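Local atomic coordinates of octaprenyl Pyrophosphate Synthase (Helicobacter pylori, PDB entry 3TC1), a protein that probably elongates an allylic primer with successive isopentenyl diphosphate units, in a magnesium-dependent reaction, to make C40 octaprenyl diphosphate. Residues Ser15-Ile20 against Phe24-Phe29; Ser30-Ser35 against Pro90-Leu95; Met43-Asn48 against Leu293-Leu298; Ser173-Ile176 against Asp181-Ile184; Thr225-Leu230 against Glu270-Thr275. All coordinates share one frame; numbering follows the deposited sequence.

Interaction 1: residues Ser15-Ile20 against Phe24-Phe29; sequences SWIKEI and FIDELF
A water bridges Ile17 and Asp26 across the turn between the two helices, lying 2.7 Å from Asp26 OD1 and 2.8 Å from Ile17 O. It ties the carboxylate to a carbonyl near the C-terminal end of helix 3-18. The same OD1 also abuts a methyl, with Ile17 CG2 3.9 Å away. Lys18 NZ remains 6.2 Å from Asp26 OD1, too far for a salt bridge, although its charge may still favour the carboxylate.

Beside the water the contact is apolar. Phe29 holds CG anti to its backbone N (chi1 -179°) and offers a ring face to Ile17, whose CG1 stands 3.8 Å above the plane, over the ring centre, in a CH-pi contact. Ile17 CG2 lies against the CB-CG root of that ring and also meets Ile25 CG2 at 4.0 Å. At the far end Ile20 and Ile25 cross at about a right angle, Ile20 CG2 and Ile25 CD1 coming to 3.6 Å.

The two helices lean on helix 53-80 through Trp16 and on helix 92-116 through Ile20. Phe24 stacks with Phe143 of the second subunit and Ile20 O, at the turn, is hydrogen-bonded to Arg136 of that subunit, so turn and helix 23-29 both face it.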
# COMPACT_ATOMS: atom_id res chain seq x y z
N SER B 15 13.91 10.99 9.16
CA SER B 15 13.79 12.29 8.52
C SER B 15 12.65 12.29 7.50
O SER B 15 11.88 13.25 7.42
CB SER B 15 15.10 12.65 7.82
OG SER B 15 16.14 12.80 8.76
N TRP B 16 12.54 11.21 6.73
CA TRP B 16 11.50 11.10 5.72
C TRP B 16 10.11 11.06 6.36
O TRP B 16 9.15 11.59 5.81
CB TRP B 16 11.73 9.85 4.85
CG TRP B 16 12.88 10.00 3.87
CD1 TRP B 16 13.74 11.06 3.78
CD2 TRP B 16 13.26 9.08 2.84
NE1 TRP B 16 14.64 10.85 2.75
CE2 TRP B 16 14.36 9.64 2.16
CE3 TRP B 16 12.77 7.84 2.43
CZ2 TRP B 16 14.99 9.00 1.09
CZ3 TRP B 16 13.39 7.19 1.35
CH2 TRP B 16 14.49 7.78 0.70
N ILE B 17 10.00 10.43 7.53
CA ILE B 17 8.72 10.38 8.23
C ILE B 17 8.37 11.79 8.71
O ILE B 17 7.22 12.21 8.62
CB ILE B 17 8.76 9.41 9.45
CG1 ILE B 17 8.81 7.97 8.96
CG2 ILE B 17 7.52 9.62 10.33
CD1 ILE B 17 7.61 7.56 8.14
N LYS B 18 9.36 12.51 9.22
CA LYS B 18 9.12 13.88 9.68
C LYS B 18 8.73 14.80 8.52
O LYS B 18 8.02 15.78 8.72
CB LYS B 18 10.36 14.44 10.39
CG LYS B 18 10.58 13.91 11.80
CD LYS B 18 11.78 14.58 12.44
CE LYS B 18 11.97 14.16 13.89
NZ LYS B 18 12.25 12.70 14.04
N GLU B 19 9.21 14.48 7.32
CA GLU B 19 8.89 15.29 6.15
C GLU B 19 7.41 15.18 5.78
O GLU B 19 6.88 16.02 5.04
CB GLU B 19 9.76 14.87 4.95
CG GLU B 19 11.24 15.13 5.18
CD GLU B 19 12.12 14.77 3.98
OE1 GLU B 19 11.66 14.05 3.07
OE2 GLU B 19 13.29 15.20 3.97
N ILE B 20 6.74 14.15 6.29
CA ILE B 20 5.32 13.97 6.01
C ILE B 20 4.53 14.99 6.83
O ILE B 20 3.37 15.30 6.53
CB ILE B 20 4.87 12.53 6.35
CG1 ILE B 20 5.71 11.54 5.54
CG2 ILE B 20 3.39 12.34 6.02
CD1 ILE B 20 5.38 10.09 5.79
N PHE B 24 0.21 12.71 13.96
CA PHE B 24 -0.44 11.41 14.09
C PHE B 24 0.47 10.31 13.55
O PHE B 24 0.61 9.25 14.16
CB PHE B 24 -1.77 11.40 13.33
CG PHE B 24 -2.73 12.46 13.78
CD1 PHE B 24 -2.93 12.71 15.13
CD2 PHE B 24 -3.46 13.19 12.85
CE1 PHE B 24 -3.85 13.68 15.55
CE2 PHE B 24 -4.38 14.16 13.25
CZ PHE B 24 -4.58 14.40 14.61
N ILE B 25 1.07 10.56 12.39
CA ILE B 25 1.97 9.58 11.81
C ILE B 25 3.21 9.43 12.68
O ILE B 25 3.74 8.33 12.84
CB ILE B 25 2.34 9.97 10.35
CG1 ILE B 25 1.13 9.71 9.45
CG2 ILE B 25 3.55 9.17 9.87
CD1 ILE B 25 1.29 10.19 8.01
N ASP B 26 3.67 10.54 13.27
CA ASP B 26 4.84 10.47 14.15
C ASP B 26 4.55 9.50 15.29
O ASP B 26 5.42 8.74 15.72
CB ASP B 26 5.18 11.83 14.76
CG ASP B 26 5.68 12.83 13.73
OD1 ASP B 26 6.21 12.41 12.68
OD2 ASP B 26 5.57 14.04 14.01
N GLU B 27 3.31 9.54 15.78
CA GLU B 27 2.89 8.67 16.87
C GLU B 27 2.93 7.20 16.44
O GLU B 27 3.45 6.35 17.16
CB GLU B 27 1.48 9.04 17.33
CG GLU B 27 1.05 8.37 18.62
CD GLU B 27 -0.40 8.65 18.96
OE1 GLU B 27 -0.81 9.83 18.90
OE2 GLU B 27 -1.13 7.70 19.29
N LEU B 28 2.36 6.91 15.28
CA LEU B 28 2.34 5.54 14.77
C LEU B 28 3.77 5.03 14.56
O LEU B 28 4.11 3.92 14.98
CB LEU B 28 1.59 5.48 13.43
CG LEU B 28 0.13 5.96 13.43
CD1 LEU B 28 -0.43 5.88 12.02
CD2 LEU B 28 -0.69 5.11 14.38
N PHE B 29 4.59 5.85 13.92
CA PHE B 29 5.98 5.50 13.65
C PHE B 29 6.79 5.17 14.91
O PHE B 29 7.66 4.29 14.88
CB PHE B 29 6.68 6.63 12.88
CG PHE B 29 8.12 6.34 12.55
CD1 PHE B 29 8.45 5.27 11.71
CD2 PHE B 29 9.15 7.11 13.08
CE1 PHE B 29 9.78 4.98 11.41
CE2 PHE B 29 10.49 6.84 12.78
CZ PHE B 29 10.80 5.77 11.95
O HOH W 1 5.38 13.46 10.29

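Interaction 2: residues Ser30-Ser35 against Pro90-Leu95; sequences SKIGPS and PSINAL
Ile92 pushes its CD1 methyl between two side chains of the loop 30-35, meeting Lys31 CB at 3.7 Å and Ile32 CG1 at 3.8 Å. The bend at chi2 (-60°) carries this methyl to the loop, although Ile92 does not set out from its backbone in that direction. Its CG1 follows behind, so that Ile32 CG1 sits against the CG1-CD1 branch of Ile92, the two side chains meeting at a slant.

The second meeting is between Lys31 and Leu95, whose side chains run nearly perpendicular. Leu95 lays its CD1 methyl alongside the aliphatic part of the lysine, touching CB, CG and CD of Lys31, with CG nearest at 3.8 Å. Only the methylene portion of the lysine is used here; bends at chi2 and chi4 take the amino end away from the segment 90-95.

No direct hydrogen bond joins the segments. A water does so instead, donating to Lys31 O at 2.9 Å and to Pro90 O at 3.0 Å, and so links the two backbones through their carbonyls. Next to it the helix begins at Ser91, the N-cap, whose OG accepts a weak bond from Ala94 N and is also bonded to Ala83 O.

The loop lies against the start of helix 92-116, with Ile32 reaching on to Leu104 and Lys31 to Phe96. Ile92 also packs on Leu75 of helix 53-80, and Asn93 touches Asp78, part of the DDVID sequence at the end of that helix, probably the first aspartate-rich motif of this family.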
# COMPACT_ATOMS: atom_id res chain seq x y z
N SER B 30 6.52 5.88 16.00
CA SER B 30 7.25 5.65 17.25
C SER B 30 7.04 4.26 17.84
O SER B 30 7.81 3.83 18.70
CB SER B 30 6.86 6.70 18.30
OG SER B 30 5.55 6.48 18.79
N LYS B 31 6.01 3.56 17.39
CA LYS B 31 5.73 2.23 17.92
C LYS B 31 6.33 1.09 17.11
O LYS B 31 6.16 -0.08 17.46
CB LYS B 31 4.23 2.02 18.07
CG LYS B 31 3.65 2.78 19.25
CD LYS B 31 4.36 2.39 20.54
CE LYS B 31 3.85 3.19 21.73
NZ LYS B 31 4.05 4.65 21.54
N ILE B 32 7.02 1.43 16.02
CA ILE B 32 7.66 0.42 15.19
C ILE B 32 9.06 0.26 15.76
O ILE B 32 9.76 1.24 16.01
CB ILE B 32 7.75 0.86 13.72
CG1 ILE B 32 6.35 1.16 13.19
CG2 ILE B 32 8.41 -0.24 12.89
CD1 ILE B 32 6.33 1.67 11.77
N GLY B 33 9.48 -0.99 15.97
CA GLY B 33 10.79 -1.23 16.53
C GLY B 33 11.92 -1.32 15.52
O GLY B 33 11.70 -1.22 14.31
N PRO B 34 13.15 -1.52 16.01
CA PRO B 34 14.37 -1.63 15.20
C PRO B 34 14.26 -2.76 14.19
O PRO B 34 13.47 -3.67 14.36
CB PRO B 34 15.45 -1.89 16.23
CG PRO B 34 14.71 -2.70 17.27
CD PRO B 34 13.45 -1.88 17.41
N SER B 35 15.07 -2.68 13.15
CA SER B 35 15.10 -3.69 12.12
C SER B 35 16.52 -4.18 12.00
O SER B 35 17.46 -3.44 12.29
CB SER B 35 14.64 -3.11 10.79
OG SER B 35 15.08 -3.92 9.71
N PRO B 90 3.96 -5.34 20.73
CA PRO B 90 2.65 -5.20 20.09
C PRO B 90 2.77 -4.70 18.66
O PRO B 90 3.55 -3.79 18.38
CB PRO B 90 1.91 -4.18 20.97
CG PRO B 90 2.76 -4.06 22.22
CD PRO B 90 4.15 -4.26 21.72
N SER B 91 2.01 -5.30 17.76
CA SER B 91 2.02 -4.90 16.36
C SER B 91 1.31 -3.55 16.23
O SER B 91 0.60 -3.11 17.14
CB SER B 91 1.29 -5.94 15.51
OG SER B 91 -0.04 -6.11 15.95
N ILE B 92 1.51 -2.89 15.10
CA ILE B 92 0.88 -1.60 14.87
C ILE B 92 -0.64 -1.75 14.83
O ILE B 92 -1.37 -0.89 15.33
CB ILE B 92 1.38 -0.94 13.56
CG1 ILE B 92 2.84 -0.51 13.72
CG2 ILE B 92 0.52 0.27 13.20
CD1 ILE B 92 3.05 0.51 14.85
N ASN B 93 -1.12 -2.85 14.26
CA ASN B 93 -2.57 -3.07 14.19
C ASN B 93 -3.15 -3.38 15.57
O ASN B 93 -4.32 -3.12 15.83
CB ASN B 93 -2.91 -4.19 13.19
CG ASN B 93 -2.07 -5.44 13.38
OD1 ASN B 93 -0.87 -5.43 13.14
ND2 ASN B 93 -2.72 -6.53 13.80
N ALA B 94 -2.32 -3.92 16.46
CA ALA B 94 -2.78 -4.25 17.81
C ALA B 94 -2.89 -2.99 18.66
O ALA B 94 -3.74 -2.91 19.55
CB ALA B 94 -1.82 -5.24 18.46
N LEU B 95 -2.03 -2.01 18.38
CA LEU B 95 -2.01 -0.76 19.12
C LEU B 95 -2.88 0.35 18.52
O LEU B 95 -3.39 1.21 19.25
CB LEU B 95 -0.57 -0.25 19.24
CG LEU B 95 0.44 -1.11 20.00
CD1 LEU B 95 1.85 -0.55 19.79
CD2 LEU B 95 0.09 -1.14 21.48
O HOH W 2 4.84 -2.26 16.09

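Interaction 3: residues Met43-Asn48 against Leu293-Leu298; sequences MLALLN and LILEKL
Leu295 sets out from its helix toward Ala45, and from CB the chain continues to CG, which lies 3.7 Å from Ala45 CB. There it forks. The CD2 methyl presses on Ala45 CB at 3.4 Å, tighter than an ordinary carbon-carbon contact, while Leu295 CD1 meets Leu46 CD1 at 4.0 Å. With CG anti to the carbonyl carbon (chi1 -68°) and chi2 near 180°, the fork straddles the two residues, one methyl for each.

Ala45 CB is met by two methyls, from directions about a right angle apart. Besides the leucine methyl, Ile294 CG2 comes to 3.6 Å from Ala45 CB. The small alanine side chain allows the close approach of the backbones, whose nearest CA atoms, those of Ala45 and Ile294, are 5.9 Å apart.

The contact belongs to the all-helical isoprenoid synthase fold, in which helix 293-301, near the C-terminus, is laid over the end of helix 38-44. A type I beta turn runs from Leu44 to Leu47 in this segment, closed by the backbone bond Leu47 N to Leu44 O, and the turn places Ala45 facing the C-terminal helix.

Leu46 starts away from segment 293-298 but its bent side chain (chi2 63°) brings CD1 back, across the direction of Leu295 and nearly perpendicular to it. Deeper in, Leu46 packs on Leu171 and Met174 of helix 152-177, whereas the exposed Ile294 touches Met1.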
# COMPACT_ATOMS: atom_id res chain seq x y z
N MET B 43 23.11 -4.74 0.42
CA MET B 43 23.32 -3.68 -0.56
C MET B 43 24.56 -2.84 -0.27
O MET B 43 25.32 -2.52 -1.18
CB MET B 43 22.09 -2.77 -0.61
CG MET B 43 20.82 -3.48 -1.06
SD MET B 43 19.35 -2.51 -0.68
CE MET B 43 19.31 -1.42 -2.08
N LEU B 44 24.76 -2.47 1.00
CA LEU B 44 25.91 -1.66 1.38
C LEU B 44 27.22 -2.36 1.04
O LEU B 44 28.24 -1.70 0.84
CB LEU B 44 25.88 -1.35 2.88
CG LEU B 44 24.80 -0.38 3.38
CD1 LEU B 44 24.78 -0.41 4.90
CD2 LEU B 44 25.09 1.01 2.88
N ALA B 45 27.18 -3.69 0.98
CA ALA B 45 28.37 -4.49 0.68
C ALA B 45 28.93 -4.27 -0.71
O ALA B 45 30.06 -4.70 -1.00
CB ALA B 45 28.05 -5.97 0.88
N LEU B 46 28.16 -3.63 -1.58
CA LEU B 46 28.61 -3.37 -2.94
C LEU B 46 29.41 -2.07 -3.05
O LEU B 46 30.07 -1.83 -4.06
CB LEU B 46 27.42 -3.33 -3.91
CG LEU B 46 26.89 -4.70 -4.36
CD1 LEU B 46 26.36 -5.46 -3.15
CD2 LEU B 46 25.80 -4.51 -5.40
N LEU B 47 29.34 -1.24 -2.02
CA LEU B 47 30.06 0.03 -2.02
C LEU B 47 31.57 -0.17 -2.04
O LEU B 47 32.08 -1.14 -1.48
CB LEU B 47 29.67 0.85 -0.79
CG LEU B 47 28.26 1.45 -0.78
CD1 LEU B 47 27.94 2.01 0.60
CD2 LEU B 47 28.16 2.54 -1.84
N ASN B 48 32.27 0.75 -2.69
CA ASN B 48 33.73 0.72 -2.78
C ASN B 48 34.31 1.66 -1.74
O ASN B 48 33.63 2.56 -1.26
CB ASN B 48 34.23 1.19 -4.16
CG ASN B 48 34.02 0.16 -5.24
OD1 ASN B 48 34.28 -1.02 -5.05
ND2 ASN B 48 33.57 0.61 -6.41
N LEU B 293 34.02 -9.91 0.55
CA LEU B 293 34.06 -10.65 1.80
C LEU B 293 32.77 -10.54 2.61
O LEU B 293 32.34 -11.51 3.23
CB LEU B 293 35.24 -10.17 2.65
CG LEU B 293 36.62 -10.27 1.99
CD1 LEU B 293 37.68 -9.73 2.94
CD2 LEU B 293 36.92 -11.71 1.62
N ILE B 294 32.17 -9.35 2.61
CA ILE B 294 30.93 -9.14 3.36
C ILE B 294 29.80 -10.04 2.86
O ILE B 294 29.14 -10.71 3.65
CB ILE B 294 30.46 -7.66 3.28
CG1 ILE B 294 31.49 -6.74 3.95
CG2 ILE B 294 29.13 -7.50 3.97
CD1 ILE B 294 32.81 -6.65 3.22
N LEU B 295 29.59 -10.06 1.54
CA LEU B 295 28.54 -10.89 0.95
C LEU B 295 28.80 -12.37 1.13
O LEU B 295 27.86 -13.16 1.34
CB LEU B 295 28.39 -10.59 -0.54
CG LEU B 295 27.84 -9.22 -0.91
CD1 LEU B 295 27.54 -9.20 -2.40
CD2 LEU B 295 26.57 -8.92 -0.12
N GLU B 296 30.07 -12.76 1.03
CA GLU B 296 30.45 -14.14 1.19
C GLU B 296 30.23 -14.51 2.63
O GLU B 296 29.78 -15.59 2.92
CB GLU B 296 31.90 -14.37 0.71
CG GLU B 296 31.98 -14.48 -0.82
CD GLU B 296 33.40 -14.42 -1.38
OE1 GLU B 296 34.31 -14.87 -0.67
OE2 GLU B 296 33.59 -13.95 -2.53
N LYS B 297 30.48 -13.57 3.53
CA LYS B 297 30.28 -13.77 4.97
C LYS B 297 28.81 -14.03 5.26
O LYS B 297 28.46 -14.98 5.96
CB LYS B 297 30.76 -12.53 5.73
CG LYS B 297 30.59 -12.55 7.24
CD LYS B 297 31.51 -13.55 7.92
CE LYS B 297 31.66 -13.24 9.41
NZ LYS B 297 30.35 -13.18 10.11
N LEU B 298 27.95 -13.17 4.72
CA LEU B 298 26.50 -13.28 4.93
C LEU B 298 25.89 -14.51 4.27
O LEU B 298 24.96 -15.12 4.82
CB LEU B 298 25.80 -12.02 4.41
CG LEU B 298 26.14 -10.71 5.11
CD1 LEU B 298 25.62 -9.53 4.31
CD2 LEU B 298 25.56 -10.72 6.51

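Interaction 4: residues Ser173-Ile176 against Asp181-Ile184; sequences SMAI and DAKI
Ala175 and Ala182 carry most of this small contact between two helices joined by a short turn, facing each other where helix 152-177 of the all-helical fold gives way to helix 182-205. Both point their CB atoms across the junction. Ala175 CB approaches backbone as well as side chain, lying 3.8 Å from Ala182 CA and 4.2 Å from its CB. Having no more than a methyl on either side allows the chains to come close, and the CA atoms of Ala175 and Ala182 are 5.1 Å apart, which suits a connection of only a few residues.

Ile176 completes the apolar patch from one flank: its CG1 rests on Ala182 CB at 4.1 Å. The CG1 branch sits beside the backbone N, anti to the carbonyl carbon (chi1 -68°), and it is this placement that turns it to the alanine. Ile176 also touches Ile123 of helix 121-144, and Ala175 packs on Leu46 of the loop after helix 38-44.

Asp181 takes part through its backbone, Ala175 CB passing 4.2 Å from Asp181 O. Its side chain sets out away from segment 173-176 and caps helix 182-205. There Ile184 N donates to Asp181 OD1 at 3.0 Å, with an N-H...O angle of 160°, and meets the oxygen from above the carboxylate, 53° out of its plane.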
# COMPACT_ATOMS: atom_id res chain seq x y z
N SER B 173 19.37 -3.32 -8.09
CA SER B 173 19.23 -1.87 -8.09
C SER B 173 20.49 -1.17 -7.58
O SER B 173 20.87 -0.13 -8.11
CB SER B 173 18.03 -1.45 -7.25
OG SER B 173 16.82 -1.91 -7.85
N MET B 174 21.14 -1.73 -6.56
CA MET B 174 22.35 -1.10 -6.04
C MET B 174 23.48 -1.24 -7.05
O MET B 174 24.29 -0.33 -7.25
CB MET B 174 22.75 -1.72 -4.70
CG MET B 174 23.97 -1.06 -4.06
SD MET B 174 23.74 0.70 -3.67
CE MET B 174 22.95 0.58 -2.10
N ALA B 175 23.53 -2.40 -7.71
CA ALA B 175 24.55 -2.65 -8.71
C ALA B 175 24.40 -1.64 -9.85
O ALA B 175 25.39 -1.09 -10.34
CB ALA B 175 24.42 -4.08 -9.25
N ILE B 176 23.15 -1.39 -10.25
CA ILE B 176 22.86 -0.43 -11.31
C ILE B 176 23.35 0.95 -10.89
O ILE B 176 24.06 1.62 -11.63
CB ILE B 176 21.33 -0.36 -11.59
CG1 ILE B 176 20.85 -1.67 -12.22
CG2 ILE B 176 21.02 0.82 -12.50
CD1 ILE B 176 19.33 -1.76 -12.37
N ASP B 181 27.94 -5.02 -12.26
CA ASP B 181 27.26 -5.96 -13.12
C ASP B 181 26.04 -6.46 -12.44
O ASP B 181 26.10 -7.18 -11.60
CB ASP B 181 28.17 -7.11 -13.31
CG ASP B 181 27.67 -8.21 -14.20
OD1 ASP B 181 26.56 -8.54 -14.24
OD2 ASP B 181 28.45 -8.77 -14.87
N ALA B 182 24.96 -5.96 -12.93
CA ALA B 182 23.69 -6.11 -12.37
C ALA B 182 23.27 -7.56 -12.39
O ALA B 182 22.64 -7.96 -11.54
CB ALA B 182 22.77 -5.27 -12.96
N LYS B 183 23.65 -8.27 -13.41
CA LYS B 183 23.30 -9.70 -13.55
C LYS B 183 23.91 -10.56 -12.46
O LYS B 183 23.26 -11.42 -11.88
CB LYS B 183 23.73 -10.24 -14.94
CG LYS B 183 23.30 -11.70 -15.14
CD LYS B 183 23.85 -12.31 -16.42
CE LYS B 183 25.39 -12.36 -16.44
NZ LYS B 183 26.01 -13.28 -15.43
N ILE B 184 25.18 -10.30 -12.17
CA ILE B 184 25.89 -11.05 -11.14
C ILE B 184 25.24 -10.88 -9.78
O ILE B 184 24.99 -11.86 -9.07
CB ILE B 184 27.37 -10.60 -11.04
CG1 ILE B 184 28.13 -11.03 -12.30
CG2 ILE B 184 27.99 -11.18 -9.79
CD1 ILE B 184 29.57 -10.57 -12.32

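Interaction 5: residues Thr225-Leu230 against Glu270-Thr275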
# COMPACT_ATOMS: atom_id res chain seq x y z
N THR B 225 2.01 -24.36 4.65
CA THR B 225 2.66 -25.66 4.53
C THR B 225 4.05 -25.42 3.95
O THR B 225 4.25 -25.47 2.74
CB THR B 225 1.88 -26.61 3.60
OG1 THR B 225 0.50 -26.67 4.01
CG2 THR B 225 2.46 -28.02 3.68
N THR B 226 5.01 -25.16 4.84
CA THR B 226 6.39 -24.87 4.45
C THR B 226 7.16 -26.11 4.00
O THR B 226 6.68 -27.23 4.15
CB THR B 226 7.14 -24.17 5.61
OG1 THR B 226 7.12 -25.01 6.77
CG2 THR B 226 6.44 -22.85 5.96
N LEU B 227 8.36 -25.90 3.47
CA LEU B 227 9.18 -27.01 2.97
C LEU B 227 9.28 -28.22 3.90
O LEU B 227 9.10 -29.35 3.46
CB LEU B 227 10.59 -26.51 2.60
CG LEU B 227 11.43 -27.51 1.79
CD1 LEU B 227 10.63 -27.98 0.57
CD2 LEU B 227 12.74 -26.86 1.36
N PRO B 228 9.58 -28.01 5.19
CA PRO B 228 9.67 -29.17 6.09
C PRO B 228 8.41 -30.05 6.02
O PRO B 228 8.51 -31.27 5.96
CB PRO B 228 9.83 -28.53 7.46
CG PRO B 228 10.59 -27.27 7.15
CD PRO B 228 9.88 -26.76 5.91
N TYR B 229 7.24 -29.42 6.02
CA TYR B 229 5.97 -30.14 5.97
C TYR B 229 5.75 -30.80 4.62
O TYR B 229 5.19 -31.90 4.55
CB TYR B 229 4.82 -29.17 6.29
CG TYR B 229 4.85 -28.70 7.73
CD1 TYR B 229 4.26 -29.45 8.75
CD2 TYR B 229 5.52 -27.52 8.08
CE1 TYR B 229 4.33 -29.05 10.08
CE2 TYR B 229 5.59 -27.11 9.42
CZ TYR B 229 5.00 -27.88 10.41
OH TYR B 229 5.06 -27.46 11.72
N LEU B 230 6.20 -30.14 3.56
CA LEU B 230 6.07 -30.69 2.22
C LEU B 230 6.94 -31.94 2.07
O LEU B 230 6.49 -32.98 1.59
CB LEU B 230 6.49 -29.64 1.18
CG LEU B 230 5.49 -28.47 1.08
CD1 LEU B 230 6.15 -27.26 0.44
CD2 LEU B 230 4.28 -28.95 0.27
N GLU B 270 17.68 -32.27 8.02
CA GLU B 270 18.86 -32.27 7.16
C GLU B 270 18.46 -32.12 5.69
O GLU B 270 19.14 -31.45 4.93
CB GLU B 270 19.68 -33.55 7.35
CG GLU B 270 20.81 -33.73 6.32
CD GLU B 270 21.99 -32.80 6.52
OE1 GLU B 270 21.78 -31.57 6.67
OE2 GLU B 270 23.14 -33.29 6.53
N GLU B 271 17.34 -32.73 5.31
CA GLU B 271 16.89 -32.65 3.92
C GLU B 271 16.54 -31.20 3.57
O GLU B 271 16.85 -30.73 2.47
CB GLU B 271 15.68 -33.57 3.69
CG GLU B 271 15.18 -33.59 2.25
CD GLU B 271 14.06 -34.59 2.00
OE1 GLU B 271 13.31 -34.90 2.95
OE2 GLU B 271 13.92 -35.06 0.85
N THR B 272 15.91 -30.49 4.50
CA THR B 272 15.53 -29.10 4.29
C THR B 272 16.78 -28.24 4.20
O THR B 272 16.92 -27.38 3.32
CB THR B 272 14.64 -28.59 5.45
OG1 THR B 272 13.43 -29.35 5.51
CG2 THR B 272 14.28 -27.11 5.24
N LEU B 273 17.71 -28.48 5.12
CA LEU B 273 18.95 -27.72 5.17
C LEU B 273 19.74 -27.85 3.87
O LEU B 273 20.26 -26.86 3.36
CB LEU B 273 19.80 -28.20 6.36
CG LEU B 273 21.14 -27.51 6.59
CD1 LEU B 273 20.95 -26.00 6.68
CD2 LEU B 273 21.76 -28.05 7.87
N LYS B 274 19.82 -29.07 3.33
CA LYS B 274 20.54 -29.30 2.09
C LYS B 274 19.91 -28.55 0.91
O LYS B 274 20.61 -28.11 0.00
CB LYS B 274 20.60 -30.79 1.77
CG LYS B 274 21.48 -31.59 2.72
CD LYS B 274 21.59 -33.04 2.29
CE LYS B 274 22.47 -33.85 3.23
NZ LYS B 274 23.88 -33.35 3.23
N THR B 275 18.59 -28.41 0.92
CA THR B 275 17.92 -27.70 -0.16
C THR B 275 18.39 -26.24 -0.15
O THR B 275 18.64 -25.65 -1.20
CB THR B 275 16.38 -27.76 -0.00
OG1 THR B 275 15.98 -29.13 0.12
CG2 THR B 275 15.69 -27.14 -1.21
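Leu227 and Thr275 reach toward each other tip to tip, Leu227 CD2 meeting the Thr275 CG2 methyl at 3.9 Å. The same CD2 also borders Thr272 CG2 at 4.2 Å, so one leucine methyl spans two threonines a helical turn apart. It gets there because CG of Leu227 stands anti to the backbone N (chi1 -167°), extending the branch toward helix 268-286. Beside it the Pro228 ring crosses Thr272 at about a right angle: Thr272 OG1 is 3.8 Å from Pro228 CA and 3.9 Å from CG, and these are simple van der Waals contacts, as no hydrogen bond links the segments.

The hydroxyls are engaged within their own helix. Thr272 OG1 bonds to Ile268 O, and Thr275 OG1 donates to Glu271 O at 3.0 Å. That carbonyl oxygen also accepts from Thr275 N, the two donors arriving from opposite faces of its plane. With its hydroxyl held in this way, Thr275 keeps its methyl turned to Leu227. A salt bridge from Glu271 OE1 to Lys235 adds a polar link at the margin.

Further out, Leu227 packs on Tyr155 and Trp156 of helix 152-177, and Thr272 on Ile198 and Leu202 of helix 182-205. Thr226, at the N-cap position of helix 227-233, touches Asp201 of the DDLLD sequence, probably the second aspartate-rich motif. The Pro228 side chain is about 10 Å from a bound magnesium ion, placing this helix start near the metal, as expected for the all-helical trans-prenyltransferase fold.

The five contacts form two touching pairs and one separate member. Interactions 1 and 2, with centres 13 Å apart, meet where Leu28 O lies 3.6 Å from Ile92 CD1. Interactions 3 and 4, also 13 Å between centres, join through Met43 O and Met174 CG at 3.5 Å; in sequence, interactions 4 and 5 both fall within the span bridged by interaction 3. Helix 23-29 of interaction 1 is followed in the chain by helix 38-44 of interaction 3, though the two contacts do not touch. Interaction 5 is about 28 Å from interaction 3 and 41 Å from interaction 1, centre to centre, and has Pro228 about 10 Å from the magnesium ion.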